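Local coordinates for protein adenylosuccinate lyase (PDB 4EEI) that probably cleaves adenylosuccinate into AMP and fumarate, and SAICAR into AICAR and fumarate, as a lyase of de novo purine biosynthesis, at residues S307-R310 and F311-P314; L102-Q105 and I106-S109; A8-S11 and K12-D16. One frame throughout, in Å; residues are numbered along the deposited sequence.

Interaction 1: S307-R310 and F311-P314. With AMP (adenosine monophosphate), chain O; EDO (1,2-ethanediol), chain Q.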
loop_
_atom_site.group_PDB
_atom_site.type_symbol
_atom_site.label_atom_id
_atom_site.label_comp_id
_atom_site.label_asym_id
_atom_site.label_seq_id
_atom_site.Cartn_x
_atom_site.Cartn_y
_atom_site.Cartn_z
ATOM N N SER B 307 1.187 13.862 -13.449
ATOM C CA SER B 307 2.604 13.603 -13.147
ATOM C C SER B 307 2.801 12.161 -12.690
ATOM O O SER B 307 3.743 11.484 -13.108
ATOM C CB SER B 307 3.102 14.547 -12.060
ATOM O OG SER B 307 2.273 14.462 -10.913
ATOM N N ALA B 308 1.913 11.685 -11.833
ATOM C CA ALA B 308 2.002 10.298 -11.361
ATOM C C ALA B 308 1.945 9.308 -12.516
ATOM O O ALA B 308 2.773 8.399 -12.607
ATOM C CB ALA B 308 0.914 10.004 -10.351
ATOM N N GLU B 309 0.970 9.484 -13.402
ATOM C CA GLU B 309 0.820 8.589 -14.548
ATOM C C GLU B 309 2.034 8.606 -15.471
ATOM O O GLU B 309 2.388 7.576 -16.053
ATOM C CB GLU B 309 -0.486 8.904 -15.309
ATOM C CG GLU B 309 -1.719 8.444 -14.530
ATOM C CD GLU B 309 -3.046 8.997 -15.049
ATOM O OE1 GLU B 309 -3.044 9.917 -15.898
ATOM O OE2 GLU B 309 -4.104 8.511 -14.587
ATOM N N ARG B 310 2.682 9.762 -15.611
ATOM C CA ARG B 310 3.867 9.849 -16.470
ATOM C C ARG B 310 5.002 8.965 -15.976
ATOM O O ARG B 310 5.820 8.512 -16.762
ATOM C CB ARG B 310 4.376 11.293 -16.547
ATOM C CG ARG B 310 3.453 12.290 -17.256
ATOM C CD ARG B 310 4.142 13.656 -17.304
ATOM N NE ARG B 310 3.230 14.743 -17.639
ATOM C CZ ARG B 310 3.005 15.192 -18.870
ATOM N NH1 ARG B 310 3.626 14.651 -19.910
ATOM N NH2 ARG B 310 2.155 16.195 -19.060
ATOM N N PHE B 311 5.064 8.737 -14.668
ATOM C CA PHE B 311 6.068 7.835 -14.099
ATOM C C PHE B 311 5.609 6.385 -14.139
ATOM O O PHE B 311 6.290 5.526 -14.691
ATOM C CB PHE B 311 6.336 8.174 -12.629
ATOM C CG PHE B 311 7.272 9.336 -12.420
ATOM C CD1 PHE B 311 8.644 9.152 -12.457
ATOM C CD2 PHE B 311 6.774 10.598 -12.143
ATOM C CE1 PHE B 311 9.501 10.226 -12.239
ATOM C CE2 PHE B 311 7.622 11.666 -11.911
ATOM C CZ PHE B 311 8.980 11.483 -11.968
ATOM N N TYR B 312 4.465 6.102 -13.527
ATOM C CA TYR B 312 4.135 4.705 -13.244
ATOM C C TYR B 312 3.544 3.910 -14.410
ATOM O O TYR B 312 3.706 2.696 -14.458
ATOM C CB TYR B 312 3.284 4.569 -11.969
ATOM C CG TYR B 312 1.792 4.513 -12.197
ATOM C CD1 TYR B 312 1.152 3.306 -12.452
ATOM C CD2 TYR B 312 1.017 5.663 -12.129
ATOM C CE1 TYR B 312 -0.219 3.251 -12.647
ATOM C CE2 TYR B 312 -0.358 5.617 -12.328
ATOM C CZ TYR B 312 -0.962 4.411 -12.590
ATOM O OH TYR B 312 -2.324 4.354 -12.789
ATOM N N LEU B 313 2.846 4.565 -15.335
ATOM C CA LEU B 313 2.253 3.811 -16.445
ATOM C C LEU B 313 3.296 3.208 -17.397
ATOM O O LEU B 313 3.224 2.018 -17.698
ATOM C CB LEU B 313 1.215 4.634 -17.218
ATOM C CG LEU B 313 -0.134 4.816 -16.521
ATOM C CD1 LEU B 313 -1.077 5.659 -17.394
ATOM C CD2 LEU B 313 -0.766 3.469 -16.193
ATOM N N PRO B 314 4.273 4.008 -17.874
ATOM C CA PRO B 314 5.286 3.348 -18.707
ATOM C C PRO B 314 6.083 2.308 -17.921
ATOM O O PRO B 314 6.525 1.302 -18.500
ATOM C CB PRO B 314 6.197 4.509 -19.131
ATOM C CG PRO B 314 5.308 5.723 -19.085
ATOM C CD PRO B 314 4.448 5.474 -17.864
HETATM P P AMP O . 2.322 17.913 -15.304
HETATM O O1P AMP O . 3.827 17.982 -15.284
HETATM O O2P AMP O . 1.667 18.232 -13.985
HETATM O O3P AMP O . 1.766 16.694 -15.995
HETATM O "O5'" AMP O . 1.887 19.131 -16.262
HETATM C "C5'" AMP O . 0.540 19.255 -16.715
HETATM C "C4'" AMP O . 0.498 20.152 -17.946
HETATM O "O4'" AMP O . -0.848 20.288 -18.411
HETATM C "C3'" AMP O . 1.004 21.550 -17.628
HETATM O "O3'" AMP O . 1.927 21.949 -18.641
HETATM C "C2'" AMP O . -0.219 22.436 -17.683
HETATM O "O2'" AMP O . 0.095 23.713 -18.242
HETATM C "C1'" AMP O . -1.173 21.669 -18.581
HETATM N N9 AMP O . -2.583 21.935 -18.211
HETATM C C8 AMP O . -3.016 22.927 -17.414
HETATM N N7 AMP O . -4.364 22.893 -17.284
HETATM C C5 AMP O . -4.814 21.859 -18.015
HETATM C C6 AMP O . -6.134 21.259 -18.317
HETATM N N6 AMP O . -7.270 21.776 -17.795
HETATM N N1 AMP O . -6.160 20.181 -19.130
HETATM C C2 AMP O . -5.035 19.660 -19.654
HETATM N N3 AMP O . -3.807 20.151 -19.423
HETATM C C4 AMP O . -3.634 21.232 -18.626
HETATM C C1 EDO Q . -1.706 11.640 -19.044
HETATM O O1 EDO Q . -2.311 11.470 -17.762
HETATM C C2 EDO Q . -0.240 11.239 -18.956
HETATM O O2 EDO Q . 0.290 11.764 -17.737
HETATM O O HOH W 1 -3.771 6.581 -12.700
#
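The early turns of helix 304-333, where Glu309 lies alongside Tyr312 and Leu313, border the phosphate end of the AMP pocket. Glu309 CG packs 3.8 Å from Tyr312 CE2, the two side chains pointing the same way with carboxylate and ring planes 52° apart. A water joins their ends: Glu309 OE2 accepts from it at 2.7 Å, and it is hydrogen-bonded to Tyr312 OH as well. OE2 also forms a salt bridge with Arg216. Leu313 CD1 lies 3.9 Å from Glu309 CB. One residue on, Arg310 stretches out to the nucleotide, its chain extended as far as NE, and AMP O3P sits at the edge of the guanidinium, bonded to NE at 2.9 Å and to NH2 at 3.1 Å. NH2 is also tied by a salt bridge to Asp68, which would fix the rotation of the group. Tyr312 N donates to Ala308 O, but Pro314 brings no N-H, and its CD lies 3.5 Å from Arg310 O at the kink. Tyr312 and Leu313 pack on helix 217-244 and Pro314 on helix 8-14, while Phe311 meets Tyr5 of the second subunit.

Interaction 2: L102-Q105 and I106-S109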
loop_
_atom_site.group_PDB
_atom_site.type_symbol
_atom_site.label_atom_id
_atom_site.label_comp_id
_atom_site.label_asym_id
_atom_site.label_seq_id
_atom_site.Cartn_x
_atom_site.Cartn_y
_atom_site.Cartn_z
ATOM N N LEU B 102 -4.263 8.601 -24.639
ATOM C CA LEU B 102 -3.702 7.722 -23.610
ATOM C C LEU B 102 -4.334 6.339 -23.707
ATOM O O LEU B 102 -3.663 5.332 -23.515
ATOM C CB LEU B 102 -3.943 8.316 -22.222
ATOM C CG LEU B 102 -3.500 7.499 -21.017
ATOM C CD1 LEU B 102 -2.014 7.206 -21.106
ATOM C CD2 LEU B 102 -3.804 8.271 -19.744
ATOM N N SER B 103 -5.626 6.290 -24.024
ATOM C CA SER B 103 -6.296 5.001 -24.201
ATOM C C SER B 103 -5.680 4.215 -25.336
ATOM O O SER B 103 -5.612 2.987 -25.273
ATOM C CB SER B 103 -7.789 5.179 -24.458
ATOM O OG SER B 103 -8.431 5.655 -23.294
ATOM N N LEU B 104 -5.254 4.916 -26.387
ATOM C CA LEU B 104 -4.621 4.249 -27.520
ATOM C C LEU B 104 -3.259 3.670 -27.118
ATOM O O LEU B 104 -2.904 2.562 -27.528
ATOM C CB LEU B 104 -4.477 5.199 -28.713
ATOM C CG LEU B 104 -5.722 5.931 -29.227
ATOM C CD1 LEU B 104 -5.394 6.742 -30.466
ATOM C CD2 LEU B 104 -6.853 4.957 -29.522
ATOM N N GLN B 105 -2.497 4.412 -26.317
ATOM C CA GLN B 105 -1.227 3.894 -25.806
ATOM C C GLN B 105 -1.444 2.688 -24.900
ATOM O O GLN B 105 -0.709 1.702 -24.986
ATOM C CB GLN B 105 -0.469 4.980 -25.034
ATOM C CG GLN B 105 0.102 6.078 -25.908
ATOM C CD GLN B 105 0.680 7.203 -25.086
ATOM O OE1 GLN B 105 -0.056 7.945 -24.432
ATOM N NE2 GLN B 105 2.008 7.315 -25.080
ATOM N N ILE B 106 -2.440 2.767 -24.026
ATOM C CA ILE B 106 -2.729 1.650 -23.131
ATOM C C ILE B 106 -3.178 0.423 -23.939
ATOM O O ILE B 106 -2.783 -0.705 -23.658
ATOM C CB ILE B 106 -3.791 2.023 -22.077
ATOM C CG1 ILE B 106 -3.247 3.097 -21.127
ATOM C CG2 ILE B 106 -4.198 0.797 -21.283
ATOM C CD1 ILE B 106 -4.318 3.679 -20.163
ATOM N N ARG B 107 -3.996 0.654 -24.957
ATOM C CA ARG B 107 -4.469 -0.428 -25.812
ATOM C C ARG B 107 -3.314 -1.162 -26.478
ATOM O O ARG B 107 -3.262 -2.404 -26.500
ATOM C CB ARG B 107 -5.421 0.155 -26.864
ATOM C CG ARG B 107 -5.846 -0.790 -27.955
ATOM C CD ARG B 107 -5.280 -0.292 -29.265
ATOM N NE ARG B 107 -6.207 0.526 -30.023
ATOM C CZ ARG B 107 -5.843 1.483 -30.876
ATOM N NH1 ARG B 107 -4.564 1.778 -31.063
ATOM N NH2 ARG B 107 -6.768 2.165 -31.523
ATOM N N ASP B 108 -2.371 -0.406 -27.018
ATOM C CA ASP B 108 -1.267 -1.039 -27.718
ATOM C C ASP B 108 -0.316 -1.738 -26.751
ATOM O O ASP B 108 0.305 -2.747 -27.093
ATOM C CB ASP B 108 -0.554 -0.017 -28.604
ATOM C CG ASP B 108 -1.446 0.483 -29.734
ATOM O OD1 ASP B 108 -2.375 -0.262 -30.127
ATOM O OD2 ASP B 108 -1.222 1.615 -30.219
ATOM N N SER B 109 -0.224 -1.204 -25.542
ATOM C CA SER B 109 0.588 -1.818 -24.504
ATOM C C SER B 109 -0.054 -3.129 -24.045
ATOM O O SER B 109 0.629 -4.132 -23.850
ATOM C CB SER B 109 0.717 -0.849 -23.324
ATOM O OG SER B 109 1.470 0.287 -23.696
#
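Two groups of Ser109 grip the carbonyl oxygen of Gln105: the hydroxyl OG donates to Gln105 O at 2.9 Å, and the backbone N of Ser109 at 3.0 Å, arriving from the opposite face of the carbonyl plane. The hydroxyl reaches back along the helix because chi1 (-67°) puts OG beside its own backbone N, anti to the carbonyl carbon. On another flank, Leu104 and Arg107 run alongside each other; the methyl CD2 of Leu104 comes over one face of the guanidinium, 3.4 Å from Arg107 NH2. The arginine bends at chi2 and chi3, which folds its end back toward its neighbour in sequence, where Arg107 NH1 forms a salt bridge with Asp108 OD1 at 3.1 Å. That oxygen is met on its syn side, 30° out of the carboxylate plane. The apolar contact is between Leu102 CG and Ile106 CD1, 4.0 Å apart where the two side chains pass at a slant. All this belongs to helix 94-131, one of the long helices that, in the lyase 1 family, make up the central helical bundle, and the i to i+4 ladder is regular here, with Ile106 N to Leu102 O at 2.9 Å. Further out, Gln105 NE2 donates to Ile13 O, and Ser103 OG is hydrogen-bonded to Thr177 O and to a 1,2-ethanediol. The indole of Trp14, packed against Leu102, Gln105 and Ile106, adds a weak bond between its NE1 and Ser109 OG. Helix 16-33 covers Leu104 through Lys22, Glu25 and Val26, while Phe317 of helix 304-333 lies against Ile106 and Ser109.

Interaction 3: A8-S11 and K12-D16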
loop_
_atom_site.group_PDB
_atom_site.type_symbol
_atom_site.label_atom_id
_atom_site.label_comp_id
_atom_site.label_asym_id
_atom_site.label_seq_id
_atom_site.Cartn_x
_atom_site.Cartn_y
_atom_site.Cartn_z
ATOM N N ALA B 8 12.365 -2.428 -25.744
ATOM C CA ALA B 8 12.339 -1.334 -26.715
ATOM C C ALA B 8 10.945 -0.979 -27.232
ATOM O O ALA B 8 10.588 0.198 -27.299
ATOM C CB ALA B 8 13.299 -1.627 -27.874
ATOM N N GLU B 9 10.157 -1.986 -27.597
ATOM C CA GLU B 9 8.867 -1.718 -28.225
ATOM C C GLU B 9 7.861 -1.157 -27.232
ATOM O O GLU B 9 6.914 -0.469 -27.618
ATOM C CB GLU B 9 8.308 -2.971 -28.903
ATOM C CG GLU B 9 8.051 -4.127 -27.959
ATOM C CD GLU B 9 9.141 -5.178 -28.044
ATOM O OE1 GLU B 9 8.803 -6.384 -28.010
ATOM O OE2 GLU B 9 10.333 -4.797 -28.143
ATOM N N ILE B 10 8.053 -1.437 -25.943
ATOM C CA ILE B 10 7.149 -0.865 -24.946
ATOM C C ILE B 10 7.532 0.582 -24.629
ATOM O O ILE B 10 6.676 1.457 -24.563
ATOM C CB ILE B 10 7.105 -1.711 -23.664
ATOM C CG1 ILE B 10 6.779 -3.167 -24.008
ATOM C CG2 ILE B 10 6.087 -1.143 -22.673
ATOM C CD1 ILE B 10 5.477 -3.344 -24.792
ATOM N N SER B 11 8.819 0.857 -24.447
ATOM C CA SER B 11 9.189 2.230 -24.129
ATOM C C SER B 11 8.911 3.158 -25.320
ATOM O O SER B 11 8.635 4.341 -25.133
ATOM C CB SER B 11 10.640 2.320 -23.656
ATOM O OG SER B 11 11.512 1.815 -24.627
ATOM N N LYS B 12 8.961 2.603 -26.527
ATOM C CA LYS B 12 8.680 3.367 -27.737
ATOM C C LYS B 12 7.243 3.877 -27.729
ATOM O O LYS B 12 6.971 5.003 -28.140
ATOM C CB LYS B 12 8.926 2.515 -28.982
ATOM C CG LYS B 12 8.734 3.261 -30.292
ATOM C CD LYS B 12 9.156 2.412 -31.479
ATOM C CE LYS B 12 8.969 3.162 -32.789
ATOM N NZ LYS B 12 7.544 3.190 -33.213
ATOM N N ILE B 13 6.329 3.054 -27.229
ATOM C CA ILE B 13 4.925 3.436 -27.162
ATOM C C ILE B 13 4.748 4.657 -26.266
ATOM O O ILE B 13 3.954 5.548 -26.563
ATOM C CB ILE B 13 4.054 2.285 -26.626
ATOM C CG1 ILE B 13 3.948 1.166 -27.664
ATOM C CG2 ILE B 13 2.674 2.793 -26.242
ATOM C CD1 ILE B 13 3.505 -0.161 -27.089
ATOM N N TRP B 14 5.488 4.685 -25.162
ATOM C CA TRP B 14 5.392 5.767 -24.198
ATOM C C TRP B 14 6.358 6.902 -24.430
ATOM O O TRP B 14 6.350 7.904 -23.683
ATOM C CB TRP B 14 5.513 5.218 -22.782
ATOM C CG TRP B 14 4.431 4.213 -22.476
ATOM C CD1 TRP B 14 4.496 2.829 -22.602
ATOM C CD2 TRP B 14 3.064 4.488 -22.010
ATOM N NE1 TRP B 14 3.305 2.248 -22.245
ATOM C CE2 TRP B 14 2.406 3.186 -21.880
ATOM C CE3 TRP B 14 2.354 5.635 -21.694
ATOM C CZ2 TRP B 14 1.097 3.067 -21.451
ATOM C CZ3 TRP B 14 1.033 5.500 -21.262
ATOM C CH2 TRP B 14 0.422 4.246 -21.146
ATOM N N ALA B 15 7.196 6.774 -25.454
ATOM C CA ALA B 15 8.147 7.823 -25.815
ATOM C C ALA B 15 7.419 9.047 -26.367
ATOM O O ALA B 15 6.335 8.920 -26.936
ATOM C CB ALA B 15 9.158 7.303 -26.824
ATOM N N ASP B 16 7.999 10.232 -26.188
ATOM C CA ASP B 16 7.328 11.459 -26.619
ATOM C C ASP B 16 6.814 11.379 -28.056
ATOM O O ASP B 16 5.740 11.889 -28.362
ATOM C CB ASP B 16 8.252 12.677 -26.474
ATOM C CG ASP B 16 8.347 13.184 -25.045
ATOM O OD1 ASP B 16 7.594 12.710 -24.168
ATOM O OD2 ASP B 16 9.176 14.086 -24.808
#
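The carbonyl oxygen of Ile10 gathers three groups, none of them a strong donor. Ile13 N meets Ile10 O at 3.1 Å in a weak, bent bond (126°); Trp14 N reaches Ile10 O weakly at 3.5 Å, and the indole carbon Trp14 CD1 lies 3.2 Å from it, with the oxygen at the ring edge, near the ring plane. Trp14 is turned there by chi1 (-60°), which places CG beside the backbone N and lets the ring lie back along the turn. Ile13 CG2 sits over one face of the indole toward its rim, and Ile10 CG2 approaches Trp14 CD1 at 4.3 Å. Earlier in the turn the bonding is sounder, with Lys12 N donating to Ala8 O at 3.0 Å. Ser11 OG is held by Asp6, and Glu9 forms a salt bridge with Arg325. Ile10 also packs on Tyr112 of helix 94-131 and on Phe317 and Val321 of helix 304-333. Helix 8-14 is thus a short N-terminal element that weakens toward its end, and Ala15 stands at the N-cap of helix 16-33, where the chain turns into the next helix. With the bonds from Ile13 N and Trp14 N to Ile10 O both weak, the backbone ties this last turn only lightly, and Ile13 O takes a bond from a side chain, Asn18 ND2 of the helix that follows.

In the fold
The three turns lie on the same side of the chain's centre, and Trp14 of interaction 3 touches both of the others. Its CZ3 comes within 3.5 Å of Leu102 CD1 in interaction 2; in interaction 1 its CB lies 3.7 Å from Pro314 CG and its CH2 4.0 Å from Leu313 CB. Leu102 CD1 in turn packs 4.1 Å from Leu313 CD1, closing a ring of apolar contacts between helices 8-14, 94-131 and 304-333. Centres of interactions 2 and 3 are about 11 Å apart, and each is about 13 Å from that of interaction 1. Of the three, interaction 1 alone supplies a residue bonded to AMP, Arg310; the side chains of Leu102 and Trp14 stay about 11 and 12 Å from the nucleotide.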